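Local atomic coordinates of aminoglycoside N(3)-acetyltransferase, AAC(3)-IVa (Escherichia coli, PDB entry 6MN3), a protein that probably transfers the acetyl group of acetyl-CoA to the N3 amine of 2-deoxystreptamine antibiotics such as gentamicin and apramycin, and holds a zinc ion. Residues Gly25-His30 and Glu48-Ala53; Leu160-Pro165 and Gly232-Asp237. All coordinates share one frame; numbering follows the deposited sequence.

Contact 1 (Gly25-His30 and Glu48-Ala53); sequences GVLLVH and EALRAA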
ATOM      1  N   GLY A  25     -12.328  10.507  -5.957  1.00 33.37           N
ATOM      2  CA  GLY A  25     -10.935  10.291  -6.280  1.00 28.32           C
ATOM      3  C   GLY A  25     -10.538   8.830  -6.191  1.00 34.98           C
ATOM      4  O   GLY A  25     -11.356   7.937  -5.968  1.00 32.58           O
ATOM      5  N   VAL A  26      -9.245   8.593  -6.384  1.00 34.75           N
ATOM      6  CA  VAL A  26      -8.650   7.274  -6.220  1.00 31.21           C
ATOM      7  C   VAL A  26      -7.937   7.249  -4.879  1.00 32.02           C
ATOM      8  O   VAL A  26      -7.168   8.164  -4.561  1.00 34.85           O
ATOM      9  CB  VAL A  26      -7.685   6.950  -7.372  1.00 32.64           C
ATOM     10  CG1 VAL A  26      -6.977   5.632  -7.119  1.00 26.21           C
ATOM     11  CG2 VAL A  26      -8.438   6.906  -8.689  1.00 29.17           C
ATOM     12  N   LEU A  27      -8.198   6.211  -4.084  1.00 30.15           N
ATOM     13  CA  LEU A  27      -7.672   6.114  -2.725  1.00 26.66           C
ATOM     14  C   LEU A  27      -7.084   4.726  -2.510  1.00 33.35           C
ATOM     15  O   LEU A  27      -7.813   3.728  -2.519  1.00 37.21           O
ATOM     16  CB  LEU A  27      -8.765   6.406  -1.697  1.00 26.71           C
ATOM     17  CG  LEU A  27      -8.344   6.372  -0.227  1.00 28.74           C
ATOM     18  CD1 LEU A  27      -7.372   7.500   0.085  1.00 29.13           C
ATOM     19  CD2 LEU A  27      -9.561   6.446   0.677  1.00 32.69           C
ATOM     20  N   LEU A  28      -5.767   4.664  -2.318  1.00 26.18           N
ATOM     21  CA  LEU A  28      -5.072   3.430  -1.975  1.00 23.61           C
ATOM     22  C   LEU A  28      -4.920   3.368  -0.460  1.00 26.81           C
ATOM     23  O   LEU A  28      -4.356   4.285   0.147  1.00 28.41           O
ATOM     24  CB  LEU A  28      -3.708   3.352  -2.657  1.00 27.25           C
ATOM     25  CG  LEU A  28      -2.797   2.226  -2.168  1.00 30.83           C
ATOM     26  CD1 LEU A  28      -3.397   0.868  -2.503  1.00 27.24           C
ATOM     27  CD2 LEU A  28      -1.396   2.363  -2.754  1.00 31.61           C
ATOM     28  N   VAL A  29      -5.416   2.293   0.145  1.00 24.04           N
ATOM     29  CA  VAL A  29      -5.520   2.190   1.594  1.00 26.42           C
ATOM     30  C   VAL A  29      -4.686   1.013   2.073  1.00 35.41           C
ATOM     31  O   VAL A  29      -4.947  -0.138   1.697  1.00 25.13           O
ATOM     32  CB  VAL A  29      -6.979   2.039   2.049  1.00 29.52           C
ATOM     33  CG1 VAL A  29      -7.042   1.818   3.553  1.00 25.19           C
ATOM     34  CG2 VAL A  29      -7.782   3.262   1.650  1.00 32.19           C
ATOM     35  N   HIS A  30      -3.681   1.305   2.894  1.00 36.88           N
ATOM     36  CA  HIS A  30      -2.985   0.308   3.692  1.00 26.52           C
ATOM     37  C   HIS A  30      -3.531   0.386   5.111  1.00 39.70           C
ATOM     38  O   HIS A  30      -3.537   1.462   5.718  1.00 38.59           O
ATOM     39  CB  HIS A  30      -1.478   0.550   3.688  1.00 29.75           C
ATOM     40  CG  HIS A  30      -0.923   0.911   2.343  1.00 34.82           C
ATOM     41  ND1 HIS A  30      -0.486  -0.034   1.441  1.00 39.85           N
ATOM     42  CD2 HIS A  30      -0.725   2.114   1.755  1.00 34.70           C
ATOM     43  CE1 HIS A  30      -0.047   0.571   0.351  1.00 38.96           C
ATOM     44  NE2 HIS A  30      -0.181   1.875   0.517  1.00 36.56           N
ATOM     45  N   GLU A  48     -17.303  -0.223   3.790  1.00 32.15           N
ATOM     46  CA  GLU A  48     -18.467   0.552   3.367  1.00 34.03           C
ATOM     47  C   GLU A  48     -18.277   2.034   3.660  1.00 31.69           C
ATOM     48  O   GLU A  48     -18.718   2.890   2.883  1.00 33.25           O
ATOM     49  CB  GLU A  48     -19.730   0.030   4.054  1.00 39.57           C
ATOM     50  CG  GLU A  48     -20.380  -1.153   3.357  1.00 51.58           C
ATOM     51  CD  GLU A  48     -21.561  -1.708   4.134  1.00 64.18           C
ATOM     52  OE1 GLU A  48     -21.965  -1.078   5.136  1.00 64.21           O
ATOM     53  OE2 GLU A  48     -22.081  -2.776   3.747  1.00 68.27           O
ATOM     54  N   ALA A  49     -17.621   2.358   4.779  1.00 26.41           N
ATOM     55  CA  ALA A  49     -17.334   3.753   5.086  1.00 24.15           C
ATOM     56  C   ALA A  49     -16.354   4.346   4.083  1.00 29.60           C
ATOM     57  O   ALA A  49     -16.538   5.478   3.620  1.00 32.80           O
ATOM     58  CB  ALA A  49     -16.789   3.877   6.509  1.00 20.36           C
ATOM     59  N   LEU A  50     -15.307   3.593   3.735  1.00 28.00           N
ATOM     60  CA  LEU A  50     -14.350   4.065   2.741  1.00 27.06           C
ATOM     61  C   LEU A  50     -15.025   4.292   1.396  1.00 31.52           C
ATOM     62  O   LEU A  50     -14.780   5.307   0.732  1.00 35.65           O
ATOM     63  CB  LEU A  50     -13.206   3.064   2.596  1.00 27.64           C
ATOM     64  CG  LEU A  50     -12.220   2.974   3.761  1.00 26.01           C
ATOM     65  CD1 LEU A  50     -11.322   1.761   3.603  1.00 32.17           C
ATOM     66  CD2 LEU A  50     -11.395   4.243   3.858  1.00 18.56           C
ATOM     67  N   ARG A  51     -15.884   3.361   0.980  1.00 32.22           N
ATOM     68  CA  ARG A  51     -16.550   3.500  -0.308  1.00 34.18           C
ATOM     69  C   ARG A  51     -17.561   4.638  -0.291  1.00 31.24           C
ATOM     70  O   ARG A  51     -17.733   5.334  -1.298  1.00 34.05           O
ATOM     71  CB  ARG A  51     -17.219   2.182  -0.693  1.00 37.10           C
ATOM     72  CG  ARG A  51     -16.246   1.019  -0.804  1.00 39.45           C
ATOM     73  CD  ARG A  51     -16.726  -0.012  -1.805  1.00 47.30           C
ATOM     74  NE  ARG A  51     -16.717   0.506  -3.171  1.00 52.34           N
ATOM     75  CZ  ARG A  51     -17.253  -0.128  -4.209  1.00 54.98           C
ATOM     76  NH1 ARG A  51     -17.842  -1.304  -4.033  1.00 52.43           N
ATOM     77  NH2 ARG A  51     -17.203   0.410  -5.420  1.00 58.56           N
ATOM     78  N   ALA A  52     -18.233   4.848   0.843  1.00 26.70           N
ATOM     79  CA  ALA A  52     -19.188   5.948   0.934  1.00 30.75           C
ATOM     80  C   ALA A  52     -18.480   7.296   0.904  1.00 33.35           C
ATOM     81  O   ALA A  52     -18.952   8.236   0.255  1.00 23.99           O
ATOM     82  CB  ALA A  52     -20.033   5.805   2.199  1.00 25.66           C
ATOM     83  N   ALA A  53     -17.345   7.411   1.602  1.00 20.95           N
ATOM     84  CA  ALA A  53     -16.576   8.649   1.556  1.00 27.36           C
ATOM     85  C   ALA A  53     -16.090   8.944   0.142  1.00 30.77           C
ATOM     86  O   ALA A  53     -16.019  10.109  -0.266  1.00 31.37           O
ATOM     87  CB  ALA A  53     -15.396   8.569   2.520  1.00 18.93           C
TER
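Leu50, on the helix of a beta-alpha-beta crossover, reaches onto Leu27 and Val29 of the strand that begins it. The contact is purely apolar, and no hydrogen bond joins the two segments. The Leu50 side chain points at the sheet. Its CD2 lies 4.3 Å from Leu27 CD2. Its CD1 lies 4.3 Å from Val29 CG1, and Val29 CG2 sits at a like distance from both methyls. CD1 gets this far forward because it is anti to CA (chi2 168°), so it extends the chain toward Val29. Leu27 and Val29 are two residues apart on the strand and point to the same face of the sheet. Leu27 CD2 and Val29 CG2 also approach each other, at 3.8 Å, and form a continuous patch for the leucine. The crossover runs from strand 26-31 through helix 42-54 to strand 59-63. The two strands are parallel neighbours in the mixed sheet. Leu27 makes backbone hydrogen bonds with Thr59 and Val61 of the second strand, and Val29 touches Leu60 there. The nearest CA atoms, of Leu27 and Leu50, are 8.9 Å apart, and the two leucine side chains span that distance. Helix 9-19 extends the apolar layer, with Leu16 against Leu50 and Leu12 and Ile13 against Ala49.

Contact 2 (Leu160-Pro165 and Gly232-Asp237); sequences LMAKVP and GQLGRD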
ATOM      1  N   LEU A 160      12.319   2.556  -7.282  1.00 55.09           N
ATOM      2  CA  LEU A 160      12.508   2.069  -8.643  1.00 56.86           C
ATOM      3  C   LEU A 160      12.604   3.220  -9.636  1.00 59.26           C
ATOM      4  O   LEU A 160      13.385   3.157 -10.592  1.00 66.93           O
ATOM      5  CB  LEU A 160      11.371   1.120  -9.017  1.00 54.69           C
ATOM      6  CG  LEU A 160      11.492  -0.254  -8.358  1.00 55.75           C
ATOM      7  CD1 LEU A 160      10.252  -1.090  -8.612  1.00 55.84           C
ATOM      8  CD2 LEU A 160      12.739  -0.967  -8.857  1.00 59.47           C
ATOM      9  N   MET A 161      11.823   4.282  -9.426  1.00 56.43           N
ATOM     10  CA  MET A 161      11.931   5.447 -10.296  1.00 55.88           C
ATOM     11  C   MET A 161      13.261   6.164 -10.102  1.00 54.44           C
ATOM     12  O   MET A 161      13.777   6.778 -11.043  1.00 54.25           O
ATOM     13  CB  MET A 161      10.763   6.398 -10.051  1.00 52.73           C
ATOM     14  CG  MET A 161       9.441   5.889 -10.597  1.00 55.62           C
ATOM     15  SD  MET A 161       8.036   6.890 -10.082  1.00 58.99           S
ATOM     16  CE  MET A 161       8.403   8.439 -10.906  1.00 59.33           C
ATOM     17  N   ALA A 162      13.833   6.092  -8.902  1.00 53.22           N
ATOM     18  CA  ALA A 162      15.160   6.634  -8.652  1.00 54.89           C
ATOM     19  C   ALA A 162      16.271   5.733  -9.172  1.00 64.89           C
ATOM     20  O   ALA A 162      17.447   6.088  -9.029  1.00 64.90           O
ATOM     21  CB  ALA A 162      15.355   6.881  -7.154  1.00 50.80           C
ATOM     22  N   LYS A 163      15.928   4.593  -9.774  1.00 71.33           N
ATOM     23  CA  LYS A 163      16.901   3.603 -10.235  1.00 78.43           C
ATOM     24  C   LYS A 163      17.863   3.244  -9.102  1.00 73.99           C
ATOM     25  O   LYS A 163      19.081   3.387  -9.202  1.00 73.36           O
ATOM     26  CB  LYS A 163      17.646   4.101 -11.476  1.00 82.41           C
ATOM     27  CG  LYS A 163      16.726   4.575 -12.591  1.00 83.08           C
ATOM     28  CD  LYS A 163      17.339   5.732 -13.360  1.00 90.70           C
ATOM     29  CE  LYS A 163      16.437   6.956 -13.332  1.00 91.03           C
ATOM     30  NZ  LYS A 163      17.126   8.160 -13.876  1.00 92.41           N
ATOM     31  N   VAL A 164      17.271   2.776  -8.007  1.00 71.18           N
ATOM     32  CA  VAL A 164      18.013   2.567  -6.762  1.00 68.94           C
ATOM     33  C   VAL A 164      19.052   1.473  -6.973  1.00 79.28           C
ATOM     34  O   VAL A 164      18.805   0.525  -7.748  1.00 81.43           O
ATOM     35  CB  VAL A 164      17.040   2.219  -5.618  1.00 62.35           C
ATOM     36  CG1 VAL A 164      16.719   0.726  -5.572  1.00 64.20           C
ATOM     37  CG2 VAL A 164      17.561   2.735  -4.283  1.00 61.85           C
ATOM     38  N   PRO A 165      20.241   1.566  -6.368  1.00 84.97           N
ATOM     39  CA  PRO A 165      21.309   0.614  -6.721  1.00 90.91           C
ATOM     40  C   PRO A 165      21.104  -0.788  -6.175  1.00 93.26           C
ATOM     41  O   PRO A 165      21.542  -1.751  -6.816  1.00 99.71           O
ATOM     42  CB  PRO A 165      22.572   1.261  -6.132  1.00 90.45           C
ATOM     43  CG  PRO A 165      22.207   2.692  -5.888  1.00 87.71           C
ATOM     44  CD  PRO A 165      20.752   2.675  -5.546  1.00 85.85           C
ATOM     45  N   GLY A 232      13.525  13.185  -4.174  1.00 40.95           N
ATOM     46  CA  GLY A 232      14.512  14.176  -3.779  1.00 43.34           C
ATOM     47  C   GLY A 232      15.500  13.636  -2.763  1.00 49.11           C
ATOM     48  O   GLY A 232      16.702  13.903  -2.849  1.00 51.51           O
ATOM     49  N   GLN A 233      15.009  12.868  -1.787  1.00 50.67           N
ATOM     50  CA  GLN A 233      15.901  12.276  -0.796  1.00 50.52           C
ATOM     51  C   GLN A 233      16.741  11.162  -1.405  1.00 51.93           C
ATOM     52  O   GLN A 233      17.914  10.996  -1.048  1.00 57.51           O
ATOM     53  CB  GLN A 233      15.093  11.753   0.391  1.00 45.53           C
ATOM     54  CG  GLN A 233      14.350  12.833   1.159  1.00 42.29           C
ATOM     55  CD  GLN A 233      15.261  13.649   2.058  1.00 42.98           C
ATOM     56  OE1 GLN A 233      16.414  13.282   2.298  1.00 45.30           O
ATOM     57  NE2 GLN A 233      14.745  14.760   2.567  1.00 42.36           N
ATOM     58  N   LEU A 234      16.158  10.384  -2.322  1.00 46.18           N
ATOM     59  CA  LEU A 234      16.932   9.357  -3.010  1.00 47.09           C
ATOM     60  C   LEU A 234      17.957   9.973  -3.954  1.00 48.62           C
ATOM     61  O   LEU A 234      19.032   9.397  -4.162  1.00 52.60           O
ATOM     62  CB  LEU A 234      16.004   8.415  -3.778  1.00 45.18           C
ATOM     63  CG  LEU A 234      15.180   7.435  -2.938  1.00 47.42           C
ATOM     64  CD1 LEU A 234      13.933   6.989  -3.694  1.00 43.66           C
ATOM     65  CD2 LEU A 234      16.018   6.234  -2.523  1.00 49.39           C
ATOM     66  N   GLY A 235      17.648  11.140  -4.528  1.00 46.89           N
ATOM     67  CA  GLY A 235      18.610  11.814  -5.381  1.00 49.06           C
ATOM     68  C   GLY A 235      19.828  12.306  -4.627  1.00 56.08           C
ATOM     69  O   GLY A 235      20.911  12.430  -5.205  1.00 61.03           O
ATOM     70  N   ARG A 236      19.669  12.597  -3.335  1.00 58.19           N
ATOM     71  CA  ARG A 236      20.792  12.984  -2.489  1.00 62.14           C
ATOM     72  C   ARG A 236      21.518  11.775  -1.918  1.00 63.96           C
ATOM     73  O   ARG A 236      22.754  11.758  -1.870  1.00 68.84           O
ATOM     74  CB  ARG A 236      20.308  13.883  -1.348  1.00 56.54           C
ATOM     75  CG  ARG A 236      21.425  14.396  -0.461  1.00 60.91           C
ATOM     76  CD  ARG A 236      20.879  15.221   0.696  1.00 62.85           C
ATOM     77  NE  ARG A 236      21.626  15.012   1.935  1.00 67.68           N
ATOM     78  CZ  ARG A 236      22.793  15.588   2.211  1.00 74.03           C
ATOM     79  NH1 ARG A 236      23.360  16.401   1.331  1.00 73.50           N
ATOM     80  NH2 ARG A 236      23.400  15.346   3.367  1.00 78.52           N
ATOM     81  N   ASP A 237      20.771  10.764  -1.479  1.00 58.06           N
ATOM     82  CA  ASP A 237      21.345   9.527  -0.952  1.00 56.38           C
ATOM     83  C   ASP A 237      20.554   8.360  -1.528  1.00 55.96           C
ATOM     84  O   ASP A 237      19.425   8.088  -1.087  1.00 51.05           O
ATOM     85  CB  ASP A 237      21.325   9.504   0.575  1.00 60.20           C
ATOM     86  CG  ASP A 237      22.238   8.436   1.161  1.00 70.36           C
ATOM     87  OD1 ASP A 237      22.375   7.354   0.552  1.00 73.70           O
ATOM     88  OD2 ASP A 237      22.819   8.679   2.239  1.00 75.27           O
TER
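Leu234 meets Ala162 and Val164, and through it the last turn of helix 223-236 rests on the chain leaving helix 154-161. The segment 232-237 starts with Gly232, whose backbone O accepts a hydrogen bond from Arg236 N. Gln233 follows, and its backbone O takes the N of Asp237. These bonds keep the backbone wound on both sides of the leucine. Leu234 then turns its side chain to the other segment. Its CG stands anti to the carbonyl carbon (chi1 -73°), which carries both methyls out to the chain 162-164. CD1 packs 3.7 Å from Ala162 CB. That same methyl of Ala162 also sits 3.8 Å from Leu234 CB, so it lies against both the root and one branch of the leucine. The other branch, CD2, is 4.2 Å from Val164 CG2, a looser touch. The backbones come close at this point, with the CA atoms of Ala162 and Leu234 6.5 Å apart. The small alanine side chain suits so near an approach. No hydrogen bond crosses between the segments. Leu234 is buried and also touches Ile240. At the end of the segment, Asp237 bends away from the helix, and its OD1 accepts a hydrogen bond from Leu239 N. On the first segment, Met161 and Ala162 both touch Leu231, one turn before Leu234. The Val164 side chain is about 13 Å from the zinc ion but touches residues of what is probably a Cys-His-Glu triad. Lys163, between the two touching residues, has a positive phi of 52°, and its N bonds back to Leu160 O at 3.0 Å. With a second bond into the last turn, this makes a Schellman motif, which ends one helix and here turns the chain past the flank of another.

Overall arrangement
Both contacts are apolar, without a hydrogen bond across, and in each one leucine of a helix meets two partners. Their places differ. Contact 1 is buried and joins a helix to a strand of the mixed sheet. Contact 2 is partly buried, farther from the centre of the chain, and joins a helix to the turn that ends another helix. They hold different elements. Contacts 1 and 2 have centres about 30 Å apart, on opposite sides of the chain's centre. The nearest atoms of contacts 1 and 2 are about 13 Å apart. Contact 1 links residues near in sequence; contact 2 closes a span of 66 residues. Contact 2 has the closer backbones, with an alanine methyl against the leucine side chain.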